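Long-range contact in conserved hypothetical protein, putative anti-sigma factor (Parabacteroides distasonis, PDB 4M0N), which probably acts as a membrane-bound anti-sigma factor, of which this chain is the FecR-family part: residues Glu65-Pro79 and Val91-Glu103. The protein carries 1 engineered substitution. Residues are numbered along the deposited sequence; the frame is centred on the assembly and turned at random.
Sequences EGEAFFNVMRDEGKP and VLGASFNVKAYQE. Engineered in segment 91-103: Ala94 (natural residue Thr).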
ATOM      1  N   GLU A  65      -7.306   2.501  -6.820  1.00 13.77           N
ATOM      2  CA  GLU A  65      -6.072   3.236  -6.802  1.00 15.12           C
ATOM      3  C   GLU A  65      -5.806   3.675  -5.375  1.00 14.87           C
ATOM      4  O   GLU A  65      -6.688   4.272  -4.717  1.00 16.15           O
ATOM      5  CB  GLU A  65      -6.172   4.429  -7.761  1.00 15.43           C
ATOM      6  CG  GLU A  65      -4.922   5.267  -7.865  1.00 15.94           C
ATOM      7  CD  GLU A  65      -4.850   6.303  -6.771  1.00 18.51           C
ATOM      8  OE1 GLU A  65      -5.818   7.112  -6.612  1.00 19.12           O
ATOM      9  OE2 GLU A  65      -3.832   6.326  -6.084  1.00 16.65           O
ATOM     10  N   GLY A  66      -4.632   3.312  -4.862  1.00 14.13           N
ATOM     11  CA  GLY A  66      -4.291   3.503  -3.448  1.00 12.46           C
ATOM     12  C   GLY A  66      -3.911   2.173  -2.856  1.00 12.68           C
ATOM     13  O   GLY A  66      -3.365   1.320  -3.560  1.00 13.68           O
ATOM     14  N   GLU A  67      -4.258   1.954  -1.589  1.00 12.76           N
ATOM     15  CA  GLU A  67      -3.920   0.709  -0.904  1.00 12.13           C
ATOM     16  C   GLU A  67      -5.112   0.119  -0.222  1.00 13.14           C
ATOM     17  O   GLU A  67      -5.858   0.828   0.467  1.00 13.45           O
ATOM     18  CB  GLU A  67      -2.788   0.960   0.111  1.00 12.30           C
ATOM     19  CG  GLU A  67      -2.476  -0.323   0.903  1.00 14.11           C
ATOM     20  CD  GLU A  67      -1.259  -0.176   1.775  1.00 15.57           C
ATOM     21  OE1 GLU A  67      -1.005   0.946   2.335  1.00 16.54           O
ATOM     22  OE2 GLU A  67      -0.502  -1.178   1.899  1.00 15.55           O
ATOM     23  N   ALA A  68      -5.344  -1.182  -0.450  1.00 13.78           N
ATOM     24  CA  ALA A  68      -6.454  -1.875   0.181  1.00 12.78           C
ATOM     25  C   ALA A  68      -6.066  -3.300   0.472  1.00 12.28           C
ATOM     26  O   ALA A  68      -5.291  -3.903  -0.266  1.00 12.84           O
ATOM     27  CB  ALA A  68      -7.672  -1.861  -0.739  1.00 13.11           C
ATOM     28  N   PHE A  69      -6.640  -3.815   1.552  1.00 13.19           N
ATOM     29  CA  PHE A  69      -6.505  -5.229   1.917  1.00 13.53           C
ATOM     30  C   PHE A  69      -7.854  -5.876   1.626  1.00 14.31           C
ATOM     31  O   PHE A  69      -8.894  -5.459   2.179  1.00 16.14           O
ATOM     32  CB  PHE A  69      -6.142  -5.363   3.379  1.00 15.23           C
ATOM     33  CG  PHE A  69      -5.955  -6.783   3.800  1.00 15.02           C
ATOM     34  CD1 PHE A  69      -4.854  -7.488   3.360  1.00 18.03           C
ATOM     35  CD2 PHE A  69      -6.904  -7.405   4.551  1.00 17.86           C
ATOM     36  CE1 PHE A  69      -4.683  -8.825   3.714  1.00 19.84           C
ATOM     37  CE2 PHE A  69      -6.740  -8.742   4.910  1.00 19.43           C
ATOM     38  CZ  PHE A  69      -5.645  -9.431   4.487  1.00 17.70           C
ATOM     39  N   PHE A  70      -7.814  -6.918   0.805  1.00 13.70           N
ATOM     40  CA  PHE A  70      -8.965  -7.689   0.400  1.00 14.52           C
ATOM     41  C   PHE A  70      -8.994  -9.064   1.072  1.00 14.68           C
ATOM     42  O   PHE A  70      -7.999  -9.786   1.044  1.00 16.87           O
ATOM     43  CB  PHE A  70      -8.901  -7.910  -1.106  1.00 15.31           C
ATOM     44  CG  PHE A  70      -8.979  -6.655  -1.895  1.00 14.29           C
ATOM     45  CD1 PHE A  70      -7.842  -5.904  -2.107  1.00 14.15           C
ATOM     46  CD2 PHE A  70     -10.187  -6.232  -2.423  1.00 15.16           C
ATOM     47  CE1 PHE A  70      -7.920  -4.724  -2.812  1.00 16.60           C
ATOM     48  CE2 PHE A  70     -10.285  -5.059  -3.122  1.00 15.72           C
ATOM     49  CZ  PHE A  70      -9.140  -4.300  -3.311  1.00 16.61           C
ATOM     50  N   ASN A  71     -10.120  -9.413   1.679  1.00 16.61           N
ATOM     51  CA  ASN A  71     -10.326 -10.779   2.124  1.00 17.89           C
ATOM     52  C   ASN A  71     -11.468 -11.310   1.283  1.00 18.81           C
ATOM     53  O   ASN A  71     -12.639 -11.091   1.592  1.00 18.22           O
ATOM     54  CB  ASN A  71     -10.639 -10.825   3.608  1.00 19.50           C
ATOM     55  CG  ASN A  71     -10.724 -12.241   4.141  1.00 25.50           C
ATOM     56  OD1 ASN A  71     -10.838 -13.181   3.397  1.00 26.61           O
ATOM     57  ND2 ASN A  71     -10.705 -12.377   5.450  1.00 34.96           N
ATOM     58  N   VAL A  72     -11.101 -11.968   0.181  1.00 20.21           N
ATOM     59  CA  VAL A  72     -12.056 -12.380  -0.824  1.00 19.62           C
ATOM     60  C   VAL A  72     -12.754 -13.690  -0.518  1.00 25.82           C
ATOM     61  O   VAL A  72     -12.117 -14.710  -0.356  1.00 25.22           O
ATOM     62  CB  VAL A  72     -11.408 -12.459  -2.230  1.00 19.09           C
ATOM     63  CG1 VAL A  72     -12.424 -12.981  -3.256  1.00 20.10           C
ATOM     64  CG2 VAL A  72     -10.908 -11.087  -2.633  1.00 19.90           C
ATOM     65  N   MET A  73     -14.085 -13.613  -0.459  1.00 29.36           N
ATOM     66  CA  MET A  73     -14.951 -14.770  -0.336  1.00 29.11           C
ATOM     67  C   MET A  73     -14.771 -15.743  -1.499  1.00 32.11           C
ATOM     68  O   MET A  73     -14.834 -15.357  -2.654  1.00 27.98           O
ATOM     69  CB  MET A  73     -16.394 -14.282  -0.267  1.00 31.17           C
ATOM     70  CG  MET A  73     -16.836 -13.872   1.127  1.00 36.06           C
ATOM     71  SD  MET A  73     -17.189 -15.286   2.216  1.00 43.76           S
ATOM     72  CE  MET A  73     -17.903 -16.437   1.084  1.00 37.69           C
ATOM     73  N   ARG A  74     -14.535 -17.016  -1.178  1.00 31.80           N
ATOM     74  CA  ARG A  74     -14.202 -17.984  -2.188  1.00 35.71           C
ATOM     75  C   ARG A  74     -15.417 -18.201  -3.062  1.00 39.27           C
ATOM     76  O   ARG A  74     -16.506 -18.485  -2.576  1.00 44.15           O
ATOM     77  CB  ARG A  74     -13.730 -19.313  -1.596  1.00 42.79           C
ATOM     78  CG  ARG A  74     -13.220 -20.267  -2.669  1.00 44.32           C
ATOM     79  CD  ARG A  74     -12.590 -21.526  -2.093  1.00 49.28           C
ATOM     80  NE  ARG A  74     -11.881 -22.241  -3.151  1.00 53.26           N
ATOM     81  CZ  ARG A  74     -10.643 -21.972  -3.566  1.00 53.50           C
ATOM     82  NH1 ARG A  74      -9.921 -21.014  -2.998  1.00 50.16           N
ATOM     83  NH2 ARG A  74     -10.112 -22.683  -4.554  1.00 59.34           N
ATOM     84  N   ASP A  75     -15.213 -17.973  -4.351  1.00 45.39           N
ATOM     85  CA  ASP A  75     -16.127 -18.412  -5.377  1.00 41.61           C
ATOM     86  C   ASP A  75     -15.258 -18.893  -6.534  1.00 43.02           C
ATOM     87  O   ASP A  75     -14.757 -18.093  -7.321  1.00 38.62           O
ATOM     88  CB  ASP A  75     -17.064 -17.281  -5.794  1.00 40.32           C
ATOM     89  CG  ASP A  75     -18.214 -17.766  -6.649  1.00 40.46           C
ATOM     90  OD1 ASP A  75     -18.042 -18.767  -7.370  1.00 40.80           O
ATOM     91  OD2 ASP A  75     -19.280 -17.129  -6.620  1.00 45.86           O
ATOM     92  N   GLU A  76     -15.047 -20.207  -6.611  1.00 44.14           N
ATOM     93  CA  GLU A  76     -14.263 -20.789  -7.703  1.00 49.35           C
ATOM     94  C   GLU A  76     -14.914 -20.501  -9.060  1.00 48.68           C
ATOM     95  O   GLU A  76     -14.227 -20.336 -10.069  1.00 52.33           O
ATOM     96  CB  GLU A  76     -14.097 -22.302  -7.522  1.00 53.29           C
ATOM     97  CG  GLU A  76     -13.200 -22.716  -6.361  1.00 61.75           C
ATOM     98  CD  GLU A  76     -13.034 -24.233  -6.251  1.00 72.74           C
ATOM     99  OE1 GLU A  76     -13.980 -24.974  -6.601  1.00 77.63           O
ATOM    100  OE2 GLU A  76     -11.958 -24.690  -5.803  1.00 73.87           O
ATOM    101  N   GLY A  77     -16.240 -20.423  -9.070  1.00 48.35           N
ATOM    102  CA  GLY A  77     -16.987 -20.158 -10.296  1.00 47.87           C
ATOM    103  C   GLY A  77     -16.930 -18.730 -10.800  1.00 48.33           C
ATOM    104  O   GLY A  77     -17.407 -18.455 -11.898  1.00 45.09           O
ATOM    105  N   LYS A  78     -16.339 -17.824 -10.011  1.00 38.37           N
ATOM    106  CA  LYS A  78     -16.430 -16.401 -10.282  1.00 35.79           C
ATOM    107  C   LYS A  78     -15.170 -15.717  -9.743  1.00 28.52           C
ATOM    108  O   LYS A  78     -15.115 -15.336  -8.578  1.00 31.56           O
ATOM    109  CB  LYS A  78     -17.688 -15.841  -9.615  1.00 38.09           C
ATOM    110  CG  LYS A  78     -18.347 -14.692 -10.357  1.00 41.02           C
ATOM    111  CD  LYS A  78     -19.716 -14.406  -9.753  1.00 43.86           C
ATOM    112  CE  LYS A  78     -20.258 -13.047 -10.167  1.00 45.76           C
ATOM    113  NZ  LYS A  78     -21.565 -12.753  -9.512  1.00 46.42           N
ATOM    114  N   PRO A  79     -14.133 -15.615 -10.579  1.00 24.39           N
ATOM    115  CA  PRO A  79     -12.912 -14.988 -10.099  1.00 23.67           C
ATOM    116  C   PRO A  79     -13.169 -13.557  -9.663  1.00 22.26           C
ATOM    117  O   PRO A  79     -14.078 -12.885 -10.194  1.00 28.59           O
ATOM    118  CB  PRO A  79     -12.007 -14.995 -11.325  1.00 24.07           C
ATOM    119  CG  PRO A  79     -12.521 -16.103 -12.185  1.00 26.58           C
ATOM    120  CD  PRO A  79     -14.004 -16.105 -11.963  1.00 26.27           C
ATOM    121  N   VAL A  91      -8.085 -13.616  -8.110  1.00 16.56           N
ATOM    122  CA  VAL A  91      -8.129 -14.690  -7.162  1.00 17.77           C
ATOM    123  C   VAL A  91      -9.455 -15.433  -7.279  1.00 19.70           C
ATOM    124  O   VAL A  91     -10.430 -14.910  -7.837  1.00 20.04           O
ATOM    125  CB  VAL A  91      -7.929 -14.252  -5.694  1.00 18.75           C
ATOM    126  CG1 VAL A  91      -6.677 -13.396  -5.514  1.00 16.89           C
ATOM    127  CG2 VAL A  91      -9.158 -13.552  -5.137  1.00 17.39           C
ATOM    128  N   LEU A  92      -9.498 -16.627  -6.700  1.00 22.11           N
ATOM    129  CA  LEU A  92     -10.779 -17.281  -6.450  1.00 23.22           C
ATOM    130  C   LEU A  92     -11.231 -17.084  -5.004  1.00 22.47           C
ATOM    131  O   LEU A  92     -12.408 -16.901  -4.719  1.00 26.13           O
ATOM    132  CB  LEU A  92     -10.672 -18.767  -6.756  1.00 24.05           C
ATOM    133  CG  LEU A  92     -10.157 -19.134  -8.140  1.00 27.62           C
ATOM    134  CD1 LEU A  92     -10.150 -20.658  -8.258  1.00 30.16           C
ATOM    135  CD2 LEU A  92     -11.011 -18.530  -9.239  1.00 29.04           C
ATOM    136  N   GLY A  93     -10.272 -17.150  -4.097  1.00 25.22           N
ATOM    137  CA  GLY A  93     -10.519 -16.946  -2.676  1.00 26.46           C
ATOM    138  C   GLY A  93      -9.148 -16.774  -2.090  1.00 24.88           C
ATOM    139  O   GLY A  93      -8.336 -17.660  -2.191  1.00 27.43           O
ATOM    140  N   ALA A  94      -8.862 -15.596  -1.546  1.00 18.86           N
ATOM    141  CA  ALA A  94      -7.555 -15.295  -0.972  1.00 18.17           C
ATOM    142  C   ALA A  94      -7.652 -14.008  -0.187  1.00 16.46           C
ATOM    143  O   ALA A  94      -8.609 -13.255  -0.371  1.00 16.55           O
ATOM    144  CB  ALA A  94      -6.523 -15.120  -2.068  1.00 18.87           C
ATOM    145  N   SER A  95      -6.705 -13.756   0.698  1.00 15.03           N
ATOM    146  CA  SER A  95      -6.628 -12.432   1.316  1.00 16.12           C
ATOM    147  C   SER A  95      -5.270 -11.870   1.007  1.00 15.82           C
ATOM    148  O   SER A  95      -4.249 -12.550   1.089  1.00 15.61           O
ATOM    149  CB  SER A  95      -6.950 -12.421   2.814  1.00 17.49           C
ATOM    150  OG  SER A  95      -5.973 -13.072   3.634  1.00 19.76           O
ATOM    151  N   PHE A  96      -5.269 -10.613   0.624  1.00 14.49           N
ATOM    152  CA  PHE A  96      -4.056 -10.003   0.091  1.00 15.06           C
ATOM    153  C   PHE A  96      -4.144  -8.498   0.120  1.00 12.93           C
ATOM    154  O   PHE A  96      -5.249  -7.919   0.086  1.00 14.17           O
ATOM    155  CB  PHE A  96      -3.814 -10.465  -1.338  1.00 14.73           C
ATOM    156  CG  PHE A  96      -4.985 -10.200  -2.250  1.00 13.79           C
ATOM    157  CD1 PHE A  96      -6.073 -11.062  -2.283  1.00 15.20           C
ATOM    158  CD2 PHE A  96      -5.002  -9.083  -3.056  1.00 15.31           C
ATOM    159  CE1 PHE A  96      -7.170 -10.786  -3.087  1.00 14.86           C
ATOM    160  CE2 PHE A  96      -6.120  -8.787  -3.851  1.00 13.98           C
ATOM    161  CZ  PHE A  96      -7.192  -9.665  -3.880  1.00 14.23           C
ATOM    162  N   ASN A  97      -2.960  -7.886   0.200  1.00 11.82           N
ATOM    163  CA  ASN A  97      -2.794  -6.441   0.132  1.00 10.79           C
ATOM    164  C   ASN A  97      -2.351  -5.983  -1.234  1.00 10.47           C
ATOM    165  O   ASN A  97      -1.485  -6.573  -1.851  1.00 11.53           O
ATOM    166  CB  ASN A  97      -1.696  -6.014   1.126  1.00 12.15           C
ATOM    167  CG  ASN A  97      -1.778  -4.564   1.511  1.00 13.37           C
ATOM    168  OD1 ASN A  97      -2.646  -4.164   2.311  1.00 14.85           O
ATOM    169  ND2 ASN A  97      -0.817  -3.770   1.029  1.00 14.53           N
ATOM    170  N   VAL A  98      -2.952  -4.887  -1.701  1.00 10.57           N
ATOM    171  CA  VAL A  98      -2.545  -4.248  -2.942  1.00 11.54           C
ATOM    172  C   VAL A  98      -2.239  -2.806  -2.596  1.00 11.72           C
ATOM    173  O   VAL A  98      -3.106  -2.061  -2.145  1.00 12.86           O
ATOM    174  CB  VAL A  98      -3.666  -4.270  -3.989  1.00 12.00           C
ATOM    175  CG1 VAL A  98      -3.192  -3.637  -5.250  1.00 13.91           C
ATOM    176  CG2 VAL A  98      -4.145  -5.698  -4.251  1.00 13.57           C
ATOM    177  N   LYS A  99      -0.981  -2.454  -2.773  1.00 11.24           N
ATOM    178  CA  LYS A  99      -0.531  -1.083  -2.502  1.00 11.74           C
ATOM    179  C   LYS A  99      -0.152  -0.494  -3.828  1.00 11.80           C
ATOM    180  O   LYS A  99       0.886  -0.858  -4.420  1.00 11.90           O
ATOM    181  CB  LYS A  99       0.633  -1.063  -1.536  1.00 12.77           C
ATOM    182  CG  LYS A  99       1.003   0.355  -1.157  1.00 15.26           C
ATOM    183  CD  LYS A  99       2.124   0.372  -0.173  1.00 19.99           C
ATOM    184  CE  LYS A  99       2.454   1.819   0.166  1.00 24.20           C
ATOM    185  NZ  LYS A  99       3.392   1.776   1.309  1.00 28.05           N
ATOM    186  N   ALA A 100      -0.963   0.443  -4.323  1.00 12.59           N
ATOM    187  CA  ALA A 100      -0.842   0.952  -5.706  1.00 12.45           C
ATOM    188  C   ALA A 100      -1.259   2.408  -5.777  1.00 13.11           C
ATOM    189  O   ALA A 100      -2.132   2.781  -6.513  1.00 13.01           O
ATOM    190  CB  ALA A 100      -1.664   0.096  -6.674  1.00 13.21           C
ATOM    191  N   TYR A 101      -0.634   3.218  -4.955  1.00 12.51           N
ATOM    192  CA  TYR A 101      -0.888   4.655  -4.958  1.00 12.60           C
ATOM    193  C   TYR A 101      -0.286   5.225  -6.246  1.00 14.40           C
ATOM    194  O   TYR A 101       0.901   5.012  -6.579  1.00 14.98           O
ATOM    195  CB  TYR A 101      -0.250   5.345  -3.748  1.00 12.71           C
ATOM    196  CG  TYR A 101      -0.934   5.067  -2.450  1.00 12.39           C
ATOM    197  CD1 TYR A 101      -2.068   5.773  -2.065  1.00 12.97           C
ATOM    198  CD2 TYR A 101      -0.456   4.089  -1.597  1.00 11.48           C
ATOM    199  CE1 TYR A 101      -2.705   5.527  -0.862  1.00 12.67           C
ATOM    200  CE2 TYR A 101      -1.072   3.858  -0.398  1.00 11.45           C
ATOM    201  CZ  TYR A 101      -2.194   4.551  -0.038  1.00 11.45           C
ATOM    202  OH  TYR A 101      -2.776   4.300   1.169  1.00 13.58           O
ATOM    203  N   GLN A 102      -1.106   5.990  -6.951  1.00 15.91           N
ATOM    204  CA  GLN A 102      -0.661   6.557  -8.223  1.00 17.09           C
ATOM    205  C   GLN A 102       0.503   7.528  -8.076  1.00 17.97           C
ATOM    206  O   GLN A 102       1.343   7.630  -9.003  1.00 18.60           O
ATOM    207  CB  GLN A 102      -1.854   7.144  -9.007  1.00 19.87           C
ATOM    208  CG  GLN A 102      -2.472   8.396  -8.434  1.00 22.15           C
ATOM    209  CD  GLN A 102      -3.763   8.856  -9.150  1.00 27.14           C
ATOM    210  OE1 GLN A 102      -4.254   8.262 -10.132  1.00 26.96           O
ATOM    211  NE2 GLN A 102      -4.307   9.928  -8.648  1.00 26.41           N
ATOM    212  N   GLU A 103       0.612   8.182  -6.916  1.00 17.69           N
ATOM    213  CA  GLU A 103       1.755   9.060  -6.603  1.00 20.23           C
ATOM    214  C   GLU A 103       3.082   8.403  -6.169  1.00 20.13           C
ATOM    215  O   GLU A 103       4.088   9.104  -5.967  1.00 21.33           O
ATOM    216  CB  GLU A 103       1.350  10.092  -5.538  1.00 22.15           C
ATOM    217  CG  GLU A 103       1.051   9.551  -4.151  1.00 25.51           C
ATOM    218  CD  GLU A 103      -0.412   9.284  -3.888  1.00 26.51           C
ATOM    219  OE1 GLU A 103      -1.133   9.007  -4.932  1.00 21.75           O
ATOM    220  OE2 GLU A 103      -0.822   9.375  -2.649  1.00 19.94           O
TER
HETATM  221  O   HOH W   1      -3.555   8.056  -4.168  1.00 17.15           O
HETATM  222  O   HOH W   2       1.090   1.844   3.222  1.00 31.55           O
HETATM  223  O   HOH W   3      -6.842 -19.719  -2.680  1.00 30.28           O
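Tyr101 lays one ring face over the backbone of Gly66 and Glu67, with Gly66 CA 3.7 Å from the ring centroid in a CH-pi contact, while Glu67 CB comes within 3.4 Å of Tyr101 CE2. The Tyr101 hydroxyl is hydrogen-bonded to the Ala45 carbonyl; an alanine here would probably strip this backbone corner of its cover and leave that carbonyl without its partner. Next to it, Glu65 OE2 accepts a nearly straight bond from Gln102 N (2.9 Å, 173°), met on the anti side, and the Glu65 carboxylate stacks on the Gln102 amide, their planes 8° apart. A water bridges Glu65 OE2 to Glu103 OE1, between two like charges; Arg176 pairs with Glu103 OE2. Glu67, stretched out with CG anti to the backbone N (chi1 177°), offers the anti lone pair of OE2 to Asn97 ND2 at 2.8 Å; Trp155 takes Asn97 OD1, and Asn44 holds Glu67 OE1. On the opposite sheet face, Phe70 CB sits over the Phe96 ring, 4.0 Å from its centroid, and Val72 CG2 meets Phe96 CE1 at 3.8 Å; Phe80, Val62 and Val116 of the other sheet pack onto this apolar group. Antiparallel strands 67-72 and 94-100, within the FecR family part, thus meet where the chain turns at Gly66 from the mixed sheet into the antiparallel one, with Glu65 about 4 Å from a bound magnesium ion.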